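Local coordinates for protein phenyl-3-pyruvate decarboxylase (Azospirillum brasilense, PDB 2NXW) that decarboxylates indole-3-pyruvate and phenylpyruvate with thiamine diphosphate and a metal ion as cofactors, making indole-3-acetaldehyde from the former in auxin biosynthesis, at residues L227-E232 against R260-D265; P252-F257 against T284-E289. All coordinates share one frame; numbering follows the deposited sequence.

Contact 1 of 2, residues L227-E232 against R260-D265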
# COMPACT_ATOMS: atom_id res chain seq x y z
N LEU A 227 25.61 -20.06 20.47
CA LEU A 227 25.15 -18.80 21.06
C LEU A 227 25.78 -17.67 20.23
O LEU A 227 27.00 -17.59 20.14
CB LEU A 227 25.58 -18.65 22.52
CG LEU A 227 25.32 -17.25 23.11
CD1 LEU A 227 23.82 -17.04 23.22
CD2 LEU A 227 25.96 -17.10 24.47
N MET A 228 24.94 -16.84 19.62
CA MET A 228 25.42 -15.69 18.84
C MET A 228 25.19 -14.41 19.64
O MET A 228 24.07 -14.13 20.08
CB MET A 228 24.69 -15.60 17.50
CG MET A 228 24.95 -16.76 16.58
SD MET A 228 24.72 -16.29 14.84
CE MET A 228 26.28 -15.50 14.52
N VAL A 229 26.27 -13.66 19.85
CA VAL A 229 26.19 -12.41 20.60
C VAL A 229 26.10 -11.30 19.55
O VAL A 229 26.98 -11.14 18.71
CB VAL A 229 27.43 -12.26 21.51
CG1 VAL A 229 27.41 -10.92 22.22
CG2 VAL A 229 27.43 -13.40 22.52
N CYS A 230 25.01 -10.54 19.64
CA CYS A 230 24.70 -9.56 18.61
C CYS A 230 24.54 -8.09 19.02
O CYS A 230 24.81 -7.72 20.16
CB CYS A 230 23.46 -10.08 17.88
SG CYS A 230 23.49 -11.93 17.68
N VAL A 231 24.05 -7.28 18.08
CA VAL A 231 23.95 -5.83 18.29
C VAL A 231 23.25 -5.34 19.56
O VAL A 231 23.77 -4.44 20.22
CB VAL A 231 23.33 -5.12 17.03
CG1 VAL A 231 21.84 -5.36 16.94
CG2 VAL A 231 23.64 -3.64 17.06
N GLU A 232 22.11 -5.90 19.92
CA GLU A 232 21.44 -5.43 21.12
C GLU A 232 22.26 -5.61 22.40
O GLU A 232 22.09 -4.85 23.36
CB GLU A 232 20.07 -6.10 21.29
CG GLU A 232 19.04 -5.68 20.25
CD GLU A 232 17.65 -6.17 20.60
OE1 GLU A 232 17.56 -7.25 21.22
OE2 GLU A 232 16.66 -5.50 20.24
N ARG A 260 30.82 -7.75 16.87
CA ARG A 260 32.27 -7.94 16.79
C ARG A 260 33.01 -7.25 17.93
O ARG A 260 32.84 -6.06 18.17
CB ARG A 260 32.77 -7.43 15.43
CG ARG A 260 34.22 -7.74 15.07
CD ARG A 260 34.41 -7.54 13.57
NE ARG A 260 35.80 -7.58 13.12
CZ ARG A 260 36.69 -6.61 13.34
NH1 ARG A 260 36.33 -5.53 14.01
NH2 ARG A 260 37.92 -6.72 12.86
N GLY A 261 33.84 -8.02 18.63
CA GLY A 261 34.60 -7.45 19.74
C GLY A 261 34.02 -7.77 21.10
O GLY A 261 34.73 -7.72 22.11
N LEU A 262 32.73 -8.09 21.15
CA LEU A 262 32.09 -8.42 22.42
C LEU A 262 32.66 -9.72 23.00
O LEU A 262 33.00 -10.64 22.26
CB LEU A 262 30.58 -8.57 22.22
CG LEU A 262 29.78 -7.29 21.92
CD1 LEU A 262 28.33 -7.66 21.59
CD2 LEU A 262 29.85 -6.35 23.11
N LEU A 263 32.77 -9.78 24.32
CA LEU A 263 33.28 -10.95 25.03
C LEU A 263 34.73 -11.33 24.69
O LEU A 263 35.16 -12.45 24.97
CB LEU A 263 32.38 -12.17 24.79
CG LEU A 263 31.18 -12.31 25.75
CD1 LEU A 263 30.22 -11.14 25.60
CD2 LEU A 263 30.48 -13.63 25.47
N ALA A 264 35.48 -10.40 24.12
CA ALA A 264 36.87 -10.67 23.75
C ALA A 264 37.71 -11.10 24.95
O ALA A 264 38.59 -11.96 24.81
CB ALA A 264 37.49 -9.45 23.09
N ASP A 265 37.45 -10.52 26.11
CA ASP A 265 38.22 -10.84 27.31
C ASP A 265 37.53 -11.84 28.22
O ASP A 265 38.00 -12.12 29.32
CB ASP A 265 38.51 -9.56 28.11
CG ASP A 265 39.27 -8.53 27.30
OD1 ASP A 265 40.15 -8.91 26.50
OD2 ASP A 265 38.99 -7.32 27.48
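V229 closes strand 225-229 of the mixed sheet in the central domain of this thiamine diphosphate enzyme, and it packs against L262 and L263, the two inner residues of a type II beta turn running from G261 to A264. The contact thus joins the C-terminal end of an inner strand, where the chain turns into helix 231-235, to the long loop that follows the edge strand 253-255. The turn assignment rests on the backbone: L262 takes the polyproline-like angles of the first central turn position, while L263 has a positive phi of 61°, and the closing bond from A264 N to G261 O is weak at 3.4 Å. Both leucines direct their CB atoms toward the strand, and the two branches of V229 are shared between them. CG1 lies opposite the backbone N (chi1 176°) and meets L262; it sits 3.9 Å from L262 CB. CG2, on the side of the backbone N, faces L263 CD2 at 4.2 Å, a looser approach. The chain of L262 is stretched from CA to CD1 (chi2 173°), which carries that methyl onto the valine, and the side chain runs obliquely over it. Helix 239-249 covers the same face of the strand: V229 touches V242, L263 touches A246, and E239 OE2 accepts a hydrogen bond from L263 N, which ties the turn to that helix. R234 NH2 binds R260 O, a further link between helix 231-235 and the loop. No hydrogen bond spans the two segments, so the joint is apolar except where a methyl lies beside a carbonyl, L262 CD1 being 3.8 Å from C230 O. That same CD1 stands 3.4 Å from V229 CG1, closer than usual for two methyl carbons.

Contact 2 of 2, residues P252-F257 against T284-E289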
# COMPACT_ATOMS: atom_id res chain seq x y z
N PRO A 252 29.15 -23.28 22.10
CA PRO A 252 30.05 -22.45 21.28
C PRO A 252 29.51 -21.04 21.12
O PRO A 252 28.30 -20.84 20.94
CB PRO A 252 30.09 -23.21 19.96
CG PRO A 252 29.99 -24.64 20.40
CD PRO A 252 28.89 -24.58 21.45
N VAL A 253 30.41 -20.07 21.17
CA VAL A 253 30.06 -18.66 21.06
C VAL A 253 30.59 -18.05 19.76
O VAL A 253 31.73 -18.30 19.37
CB VAL A 253 30.66 -17.87 22.23
CG1 VAL A 253 30.28 -16.40 22.14
CG2 VAL A 253 30.17 -18.46 23.55
N VAL A 254 29.75 -17.24 19.12
CA VAL A 254 30.11 -16.55 17.88
C VAL A 254 29.47 -15.15 17.93
O VAL A 254 28.48 -14.95 18.62
CB VAL A 254 29.55 -17.31 16.64
CG1 VAL A 254 29.82 -16.54 15.36
CG2 VAL A 254 30.16 -18.70 16.57
N THR A 255 30.05 -14.18 17.24
CA THR A 255 29.43 -12.86 17.22
C THR A 255 28.97 -12.53 15.82
O THR A 255 29.46 -13.12 14.86
CB THR A 255 30.40 -11.72 17.66
OG1 THR A 255 31.58 -11.76 16.84
CG2 THR A 255 30.78 -11.86 19.11
N THR A 256 28.01 -11.62 15.71
CA THR A 256 27.58 -11.15 14.40
C THR A 256 28.50 -9.96 14.12
O THR A 256 29.29 -9.56 14.98
CB THR A 256 26.14 -10.61 14.41
OG1 THR A 256 26.03 -9.59 15.42
CG2 THR A 256 25.16 -11.74 14.66
N PHE A 257 28.41 -9.38 12.92
CA PHE A 257 29.25 -8.23 12.60
C PHE A 257 29.09 -7.10 13.61
O PHE A 257 30.07 -6.50 14.05
CB PHE A 257 28.93 -7.71 11.20
CG PHE A 257 29.68 -6.46 10.85
CD1 PHE A 257 31.04 -6.52 10.54
CD2 PHE A 257 29.05 -5.22 10.88
CE1 PHE A 257 31.75 -5.35 10.28
CE2 PHE A 257 29.76 -4.05 10.63
CZ PHE A 257 31.11 -4.12 10.33
N THR A 284 31.19 -20.12 9.49
CA THR A 284 29.99 -20.11 8.67
C THR A 284 29.24 -21.43 8.78
O THR A 284 28.02 -21.46 8.95
CB THR A 284 30.34 -19.83 7.19
OG1 THR A 284 30.94 -18.53 7.09
CG2 THR A 284 29.10 -19.89 6.31
N ARG A 285 29.98 -22.53 8.69
CA ARG A 285 29.39 -23.87 8.78
C ARG A 285 28.78 -24.11 10.16
O ARG A 285 27.67 -24.64 10.28
CB ARG A 285 30.47 -24.92 8.50
CG ARG A 285 29.95 -26.34 8.42
N LEU A 286 29.50 -23.73 11.20
CA LEU A 286 29.01 -23.90 12.57
C LEU A 286 27.66 -23.22 12.76
O LEU A 286 26.73 -23.80 13.32
CB LEU A 286 30.01 -23.31 13.56
CG LEU A 286 29.60 -23.37 15.03
CD1 LEU A 286 29.51 -24.82 15.48
CD2 LEU A 286 30.60 -22.62 15.89
N VAL A 287 27.56 -21.98 12.29
CA VAL A 287 26.32 -21.22 12.41
C VAL A 287 25.18 -21.74 11.54
O VAL A 287 24.06 -21.97 12.00
CB VAL A 287 26.57 -19.72 12.05
CG1 VAL A 287 25.26 -18.96 11.97
CG2 VAL A 287 27.48 -19.09 13.10
N GLU A 288 25.47 -21.96 10.26
CA GLU A 288 24.45 -22.41 9.34
C GLU A 288 23.98 -23.84 9.52
O GLU A 288 22.88 -24.19 9.08
CB GLU A 288 24.92 -22.15 7.91
CG GLU A 288 25.19 -20.66 7.69
CD GLU A 288 25.66 -20.33 6.29
OE1 GLU A 288 25.84 -21.26 5.48
OE2 GLU A 288 25.86 -19.13 6.00
N GLU A 289 24.78 -24.67 10.19
CA GLU A 289 24.38 -26.06 10.42
C GLU A 289 23.84 -26.27 11.84
O GLU A 289 23.45 -27.39 12.20
CB GLU A 289 25.55 -27.01 10.19
CG GLU A 289 26.15 -26.91 8.80
CD GLU A 289 27.11 -28.04 8.50
OE1 GLU A 289 27.83 -28.47 9.43
OE2 GLU A 289 27.15 -28.50 7.34
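The puckered pyrrolidine ring of P252 touches the helix at one corner, its CB 4.1 Å from L286 CD2, while the other ring carbons are farther from that methyl. Neither ring face is stacked on helix 281-288, and no aromatic or other planar side chain carries the contact. The one aromatic ring, F257, is turned to another partner, F305, with the planes at about 55°, and has no part in the packing here. What remains is a helix laid over the edge strand 253-255 of the Rossmann-like sheet of the central domain. V254 carries the strand side by splitting its two methyls between two neighbouring helix residues. Its CG2 is 4.0 Å from L286 CD2, and its CG1 is 4.1 Å from V287 CG2. V254 and L286 run past each other in opposite directions, whereas V254 and V287 meet at a slant. L286 reaches the sheet because its side chain leaves opposite the backbone N (chi1 178°) and continues outward to CD2, which touches both the proline CB and the valine CG2. The helix is regular here, as E288 N to T284 O at 2.9 Å attests. L286 and V287 also touch V226 and M228 of strand 225-229, so the helix bridges the edge strand and its neighbour. At the end of the helix, E288 OE2 is hydrogen-bonded to Y274 OH, and E288 O accepts from R315 NH1 of the second subunit, placing this end at a subunit interface. Across the two segments there is neither a hydrogen bond nor a charge pair. No carbon pair is tighter than usual, which implies unstrained van der Waals contact, with the fit set by the shapes of branched aliphatic groups.

In the fold
Contact 1 is wholly buried, about 15 Å from the centre of the chain; contact 2, at about 21 Å, is only partly so, with P252 and L286 partly exposed. Their centres lie about 11 Å apart, and both use neighbouring parallel strands: L227 N to P252 O and V229 N to V254 O, each 2.8 Å, are probable hydrogen bonds joining 225-229 to 253-255. They work from opposite faces of the sheet. Residues 260-265 share theirs with helix 239-249, whereas 284-289 include the end of helix 281-288 on the other. Both are apolar, but contact 1 includes one tight methyl pair and contact 2 none.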